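Local coordinates for protein NolR (PDB 4OMZ) that binds DNA as an ArsR-type winged helix-turn-helix transcription factor and probably regulates rhizobial nodulation and symbiosis genes, at residues 21-26 against 91-96; 42-47 against 78-83; 69-74 against 85-90. One frame throughout, in Å; residues are numbered along the deposited sequence.

Interaction 1: residues 21-26 against 91-96; sequences GFLSAM and MKILGA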
# COMPACT_ATOMS: atom_id res chain seq x y z
N GLY A 21 -6.13 5.77 -0.11
CA GLY A 21 -7.09 5.15 -1.01
C GLY A 21 -6.39 4.35 -2.10
O GLY A 21 -6.70 3.17 -2.35
N PHE A 22 -5.42 5.00 -2.74
CA PHE A 22 -4.60 4.34 -3.76
C PHE A 22 -3.88 3.09 -3.22
O PHE A 22 -3.99 1.98 -3.78
CB PHE A 22 -3.60 5.35 -4.30
CG PHE A 22 -2.42 4.75 -4.99
CD1 PHE A 22 -2.57 4.03 -6.16
CD2 PHE A 22 -1.14 4.91 -4.46
CE1 PHE A 22 -1.47 3.48 -6.80
CE2 PHE A 22 -0.04 4.37 -5.09
CZ PHE A 22 -0.20 3.65 -6.26
N LEU A 23 -3.16 3.26 -2.11
CA LEU A 23 -2.42 2.15 -1.51
C LEU A 23 -3.37 1.02 -1.12
O LEU A 23 -3.02 -0.15 -1.22
CB LEU A 23 -1.66 2.60 -0.27
CG LEU A 23 -0.44 3.49 -0.48
CD1 LEU A 23 0.17 3.83 0.86
CD2 LEU A 23 0.54 2.77 -1.38
N SER A 24 -4.56 1.40 -0.68
CA SER A 24 -5.58 0.44 -0.30
C SER A 24 -5.96 -0.38 -1.52
O SER A 24 -6.19 -1.59 -1.40
CB SER A 24 -6.81 1.13 0.27
OG SER A 24 -6.54 1.63 1.57
N ALA A 25 -6.04 0.27 -2.68
CA ALA A 25 -6.29 -0.47 -3.91
C ALA A 25 -5.16 -1.46 -4.17
O ALA A 25 -5.40 -2.55 -4.69
CB ALA A 25 -6.44 0.46 -5.09
N MET A 26 -3.94 -1.09 -3.82
CA MET A 26 -2.83 -2.03 -4.06
C MET A 26 -2.53 -3.00 -2.91
O MET A 26 -1.92 -4.05 -3.14
CB MET A 26 -1.56 -1.27 -4.39
CG MET A 26 -1.60 -0.57 -5.73
SD MET A 26 0.02 0.05 -6.19
CE MET A 26 0.83 -1.49 -6.65
N MET A 91 3.24 1.47 -11.25
CA MET A 91 4.60 1.12 -11.62
C MET A 91 5.62 1.63 -10.60
O MET A 91 6.60 0.94 -10.32
CB MET A 91 4.93 1.65 -13.02
CG MET A 91 4.51 0.68 -14.11
SD MET A 91 4.38 1.43 -15.74
CE MET A 91 2.90 0.61 -16.31
N LYS A 92 5.39 2.81 -10.04
CA LYS A 92 6.30 3.32 -9.03
C LYS A 92 6.25 2.48 -7.76
O LYS A 92 7.29 2.18 -7.16
CB LYS A 92 6.00 4.79 -8.72
CG LYS A 92 6.59 5.74 -9.74
CD LYS A 92 5.97 7.13 -9.66
CE LYS A 92 6.71 8.09 -10.57
NZ LYS A 92 7.71 8.89 -9.81
N ILE A 93 5.04 2.08 -7.35
CA ILE A 93 4.93 1.26 -6.15
C ILE A 93 5.55 -0.12 -6.38
O ILE A 93 6.27 -0.63 -5.52
CB ILE A 93 3.48 1.11 -5.68
CG1 ILE A 93 2.93 2.48 -5.26
CG2 ILE A 93 3.38 0.14 -4.51
CD1 ILE A 93 3.74 3.15 -4.18
N LEU A 94 5.29 -0.71 -7.54
CA LEU A 94 5.89 -2.00 -7.89
C LEU A 94 7.41 -1.88 -7.92
O LEU A 94 8.11 -2.82 -7.59
CB LEU A 94 5.38 -2.53 -9.23
CG LEU A 94 3.95 -3.08 -9.38
CD1 LEU A 94 3.77 -3.68 -10.77
CD2 LEU A 94 3.65 -4.12 -8.33
N GLY A 95 7.91 -0.72 -8.34
CA GLY A 95 9.34 -0.47 -8.36
C GLY A 95 9.88 -0.47 -6.94
O GLY A 95 10.91 -1.08 -6.65
N ALA A 96 9.18 0.24 -6.06
CA ALA A 96 9.55 0.28 -4.65
C ALA A 96 9.60 -1.12 -4.05
O ALA A 96 10.60 -1.52 -3.47
CB ALA A 96 8.59 1.15 -3.89
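I93 pushes its branched side chain into a hollow formed by F22, L23 and M26, where the first and last long helices of the ArsR-type winged helix-turn-helix fold meet. The short helical segments 21-26 and 91-96 cross at -64° with their axes 11.8 Å apart, so long side chains have to bridge the gap, and all the contacts between them are apolar. F22 and I93 approach from opposite directions. The ring presents its edge: I93 CG1 lies near the ring plane, 3.5 Å from F22 CZ and equally close to CE2. L23 contributes a looser wall, its CD2 standing 4.3 Å from I93 CD1. M26 closes the hollow along another flank. Its first two torsions (chi1 -69°) bring the sulfur to I93 CB, and the bend at chi3 (74°) folds the terminal methyl back against CB and CG2. The isoleucine is thus held by its CG1 branch at the phenyl edge and by its CB and CG2 at the thioether. Helix 29-40 backs M26 through L32 and L35. The second subunit continues the packing, with its Y101 on F22, its A27 on L23 and its A96 on I93, so this core runs on into the dimer interface. Beyond the isoleucine, M26 CE also touches the next side chain of the helix, at L94 CD2, 4.2 Å away.

Interaction 2: residues 42-47 against 78-83; sequences EMAVGA and AQTIYY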
# COMPACT_ATOMS: atom_id res chain seq x y z
N GLU A 42 -1.48 -7.78 -21.70
CA GLU A 42 -2.94 -7.74 -21.83
C GLU A 42 -3.59 -9.09 -21.59
O GLU A 42 -3.08 -10.12 -22.03
CB GLU A 42 -3.37 -7.27 -23.22
CG GLU A 42 -3.19 -5.82 -23.56
CD GLU A 42 -3.94 -5.45 -24.84
OE1 GLU A 42 -3.63 -6.04 -25.90
OE2 GLU A 42 -4.85 -4.59 -24.78
N MET A 43 -4.73 -9.09 -20.90
CA MET A 43 -5.46 -10.32 -20.66
C MET A 43 -6.97 -10.16 -20.69
O MET A 43 -7.52 -9.18 -20.17
CB MET A 43 -5.07 -10.95 -19.33
CG MET A 43 -3.66 -11.49 -19.29
SD MET A 43 -3.37 -12.49 -17.84
CE MET A 43 -1.82 -11.80 -17.33
N ALA A 44 -7.64 -11.13 -21.29
CA ALA A 44 -9.08 -11.22 -21.18
C ALA A 44 -9.34 -11.71 -19.77
O ALA A 44 -8.48 -12.36 -19.17
CB ALA A 44 -9.67 -12.15 -22.21
N VAL A 45 -10.51 -11.41 -19.24
CA VAL A 45 -10.81 -11.66 -17.83
C VAL A 45 -10.58 -13.12 -17.42
O VAL A 45 -10.13 -13.38 -16.30
CB VAL A 45 -12.25 -11.24 -17.51
CG1 VAL A 45 -12.58 -11.48 -16.06
CG2 VAL A 45 -12.44 -9.76 -17.83
N GLY A 46 -10.86 -14.07 -18.31
CA GLY A 46 -10.67 -15.48 -17.99
C GLY A 46 -9.23 -15.87 -17.72
O GLY A 46 -8.90 -16.43 -16.65
N ALA A 47 -8.36 -15.56 -18.68
CA ALA A 47 -6.94 -15.84 -18.59
C ALA A 47 -6.35 -15.16 -17.35
O ALA A 47 -5.45 -15.69 -16.69
CB ALA A 47 -6.22 -15.36 -19.84
N ALA A 78 -14.97 -7.16 -29.95
CA ALA A 78 -16.31 -7.75 -29.95
C ALA A 78 -16.87 -7.58 -28.54
O ALA A 78 -17.01 -6.46 -28.07
CB ALA A 78 -16.29 -9.22 -30.38
N GLN A 79 -17.21 -8.67 -27.86
CA GLN A 79 -17.69 -8.55 -26.48
C GLN A 79 -16.64 -8.99 -25.48
O GLN A 79 -16.94 -9.20 -24.31
CB GLN A 79 -18.99 -9.31 -26.27
CG GLN A 79 -20.10 -8.88 -27.21
CD GLN A 79 -19.95 -9.48 -28.58
OE1 GLN A 79 -19.07 -10.31 -28.82
NE2 GLN A 79 -20.80 -9.06 -29.51
N THR A 80 -15.39 -9.09 -25.93
CA THR A 80 -14.33 -9.53 -25.03
C THR A 80 -13.60 -8.30 -24.54
O THR A 80 -13.16 -7.45 -25.32
CB THR A 80 -13.35 -10.48 -25.75
OG1 THR A 80 -14.07 -11.58 -26.31
CG2 THR A 80 -12.30 -11.00 -24.77
N ILE A 81 -13.46 -8.20 -23.22
CA ILE A 81 -12.73 -7.09 -22.63
C ILE A 81 -11.31 -7.53 -22.29
O ILE A 81 -11.10 -8.57 -21.67
CB ILE A 81 -13.43 -6.55 -21.36
CG1 ILE A 81 -14.88 -6.16 -21.66
CG2 ILE A 81 -12.66 -5.37 -20.79
CD1 ILE A 81 -15.02 -4.98 -22.61
N TYR A 82 -10.35 -6.72 -22.72
CA TYR A 82 -8.95 -6.95 -22.41
C TYR A 82 -8.47 -5.86 -21.46
O TYR A 82 -8.58 -4.67 -21.77
CB TYR A 82 -8.09 -6.96 -23.67
CG TYR A 82 -8.34 -8.17 -24.55
CD1 TYR A 82 -7.72 -9.38 -24.29
CD2 TYR A 82 -9.18 -8.08 -25.65
CE1 TYR A 82 -7.94 -10.49 -25.09
CE2 TYR A 82 -9.41 -9.19 -26.46
CZ TYR A 82 -8.79 -10.39 -26.17
OH TYR A 82 -9.01 -11.49 -26.96
N TYR A 83 -7.96 -6.29 -20.32
CA TYR A 83 -7.47 -5.39 -19.28
C TYR A 83 -5.97 -5.21 -19.36
O TYR A 83 -5.24 -6.14 -19.72
CB TYR A 83 -7.86 -5.90 -17.90
CG TYR A 83 -9.30 -5.66 -17.53
CD1 TYR A 83 -10.32 -6.48 -18.01
CD2 TYR A 83 -9.65 -4.62 -16.68
CE1 TYR A 83 -11.64 -6.27 -17.66
CE2 TYR A 83 -10.97 -4.40 -16.32
CZ TYR A 83 -11.96 -5.22 -16.81
OH TYR A 83 -13.27 -4.99 -16.46
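Y82 lays its ring beside the backbone of M43 and A44, and its atoms can be followed outward. CB lies 4.2 Å from E42 OE2, a carboxylate oxygen whose salt bridge goes to R75. The first torsion (chi1 -69°) sets CG anti to the carbonyl carbon, carrying the ring along the neighbouring strand: CD1 comes 3.5 Å from A44 N in an oblique approach, and CE1 rests on A44 CB at 3.7 Å. The methyl of A44 also meets T80 CG2, so ring and threonine share it. Replacing Y82 with an alanine would probably leave A44 CB without its aromatic neighbour and open a gap beside the backbone of M43. The backbones meet as a short antiparallel bridge in which strand 43-44 joins strand 80-84, the second strand of the β-hairpin wing of this winged helix-turn-helix fold. M43 and Y83 form the hydrogen-bonded pair: M43 N gives to Y83 O at 3.2 Å in the carbonyl plane, and Y83 N gives to M43 O at 2.9 Å, tilted 32° from the carbonyl plane of M43. Y83 points to the other face of the sheet from Y82. There it runs side by side with V45, the first residue of helix 45-51, and its CE1 lies 3.6 Å from V45 CG2, while L63 of helix 56-68 and L38 of helix 29-40 also touch its side chain.

Interaction 3: residues 69-74 against 85-90; sequences QNLVST and SSSDSV
S85 OG donates a hydrogen bond to the carbonyl oxygen of L71 across 2.7 Å, meeting it almost head-on with a C=O...donor angle of 173°. The hydroxyl gets there because chi1 (-176°) swings OG anti to the backbone N. Next to this polar tie, the L71 side chain reaches the first turn of helix 88-101 with its end. CD2 is the leading atom, touching V90 CG2 at 3.8 Å and S87 OG at the same distance, while CB, CG and CD1 follow along the same valine methyl as the two side chains cross. The partners are themselves held in place. S87 is the N-cap of the helix, its OG accepting from V90 N at 3.1 Å in a nearly straight bond (175°), so one serine both caps the helix and borders the leucine. A weak bond from S87 N to S85 OG adds to the hold on the S85 hydroxyl. Further out, a water bridges S73 OG and S86 N, accepting from the amide. Upstream in the chain, N70, with positive phi, is the C-prime residue of a Schellman motif, in which L71 N reaches back to L66 O as helix 56-68 ends. The contact therefore spans the two ends of the β-hairpin wing, from the entry to strand 73-77 to the exit from strand 80-84, with A25 of helix 10-26 and L35 of helix 29-40 packed against its apolar side.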
# COMPACT_ATOMS: atom_id res chain seq x y z
N GLN A 69 -9.86 3.17 -8.47
CA GLN A 69 -8.67 3.99 -8.28
C GLN A 69 -7.98 4.30 -9.60
O GLN A 69 -6.83 4.73 -9.61
CB GLN A 69 -7.69 3.29 -7.34
CG GLN A 69 -8.06 3.37 -5.87
CD GLN A 69 -7.99 4.77 -5.33
OE1 GLN A 69 -7.14 5.57 -5.74
NE2 GLN A 69 -8.87 5.09 -4.39
N ASN A 70 -8.68 4.05 -10.71
CA ASN A 70 -8.20 4.45 -12.04
C ASN A 70 -6.86 3.80 -12.39
O ASN A 70 -6.00 4.42 -13.00
CB ASN A 70 -8.08 5.97 -12.13
CG ASN A 70 -9.42 6.67 -11.97
OD1 ASN A 70 -10.17 6.82 -12.93
ND2 ASN A 70 -9.72 7.09 -10.76
N LEU A 71 -6.69 2.54 -11.98
CA LEU A 71 -5.40 1.87 -12.09
C LEU A 71 -5.31 0.94 -13.29
O LEU A 71 -4.24 0.39 -13.57
CB LEU A 71 -5.10 1.09 -10.81
CG LEU A 71 -5.04 1.93 -9.53
CD1 LEU A 71 -4.72 1.06 -8.33
CD2 LEU A 71 -4.02 3.05 -9.67
N VAL A 72 -6.43 0.74 -13.99
CA VAL A 72 -6.44 -0.15 -15.14
C VAL A 72 -7.14 0.46 -16.34
O VAL A 72 -8.06 1.26 -16.21
CB VAL A 72 -7.10 -1.52 -14.82
CG1 VAL A 72 -6.18 -2.38 -13.97
CG2 VAL A 72 -8.44 -1.32 -14.15
N SER A 73 -6.67 0.06 -17.52
CA SER A 73 -7.27 0.46 -18.77
C SER A 73 -7.93 -0.75 -19.42
O SER A 73 -7.55 -1.90 -19.16
CB SER A 73 -6.22 1.06 -19.70
OG SER A 73 -5.71 2.27 -19.17
N THR A 74 -8.91 -0.50 -20.28
CA THR A 74 -9.61 -1.58 -20.95
C THR A 74 -9.66 -1.35 -22.44
O THR A 74 -9.53 -0.22 -22.91
CB THR A 74 -11.06 -1.74 -20.44
OG1 THR A 74 -11.81 -0.55 -20.73
CG2 THR A 74 -11.09 -2.03 -18.95
N SER A 85 -2.60 -2.47 -17.47
CA SER A 85 -2.29 -1.31 -16.64
C SER A 85 -1.07 -0.58 -17.13
O SER A 85 0.01 -1.15 -17.24
CB SER A 85 -2.09 -1.72 -15.18
OG SER A 85 -1.88 -0.56 -14.39
N SER A 86 -1.25 0.70 -17.41
CA SER A 86 -0.15 1.57 -17.79
C SER A 86 0.00 2.68 -16.74
O SER A 86 0.53 3.75 -17.02
CB SER A 86 -0.38 2.14 -19.18
OG SER A 86 -0.11 1.15 -20.16
N SER A 87 -0.47 2.39 -15.53
CA SER A 87 -0.47 3.34 -14.42
C SER A 87 0.93 3.68 -13.91
O SER A 87 1.66 2.81 -13.43
CB SER A 87 -1.31 2.79 -13.27
OG SER A 87 -1.14 3.56 -12.10
N ASP A 88 1.30 4.95 -13.99
CA ASP A 88 2.59 5.38 -13.48
C ASP A 88 2.70 5.15 -11.97
O ASP A 88 3.76 4.77 -11.47
CB ASP A 88 2.83 6.86 -13.82
CG ASP A 88 4.10 7.39 -13.19
OD1 ASP A 88 5.19 7.13 -13.75
OD2 ASP A 88 4.01 8.08 -12.15
N SER A 89 1.61 5.38 -11.25
CA SER A 89 1.54 5.14 -9.81
C SER A 89 1.84 3.68 -9.46
O SER A 89 2.71 3.39 -8.62
CB SER A 89 0.17 5.52 -9.28
OG SER A 89 -0.08 6.90 -9.43
N VAL A 90 1.09 2.78 -10.09
CA VAL A 90 1.26 1.35 -9.86
C VAL A 90 2.70 0.95 -10.16
O VAL A 90 3.32 0.22 -9.40
CB VAL A 90 0.29 0.50 -10.72
CG1 VAL A 90 0.68 -0.98 -10.65
CG2 VAL A 90 -1.14 0.69 -10.24
O HOH W 1 -3.72 1.71 -17.08

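From the N terminus, helix 10-26 supplies the first partner of interaction 1, which is completed only when the chain reaches helix 88-101; this outermost loop encloses both other contacts. Inside it, 42-47 opens interaction 2 and 69-74 opens interaction 3 before 78-83 closes the former and 85-90 the latter, so these two cross. Interaction 2 joins the strand before helix 45-51 to the hairpin, whereas interaction 3 brings together the hairpin's base and the start of the last helix. Interactions 1 and 3 share that helix and touch where A25 CB meets Q69 CG; interactions 2 and 3 touch through Y83 and T74 on neighbouring strands. Interactions 1 and 2 lie about 23 Å apart between centres.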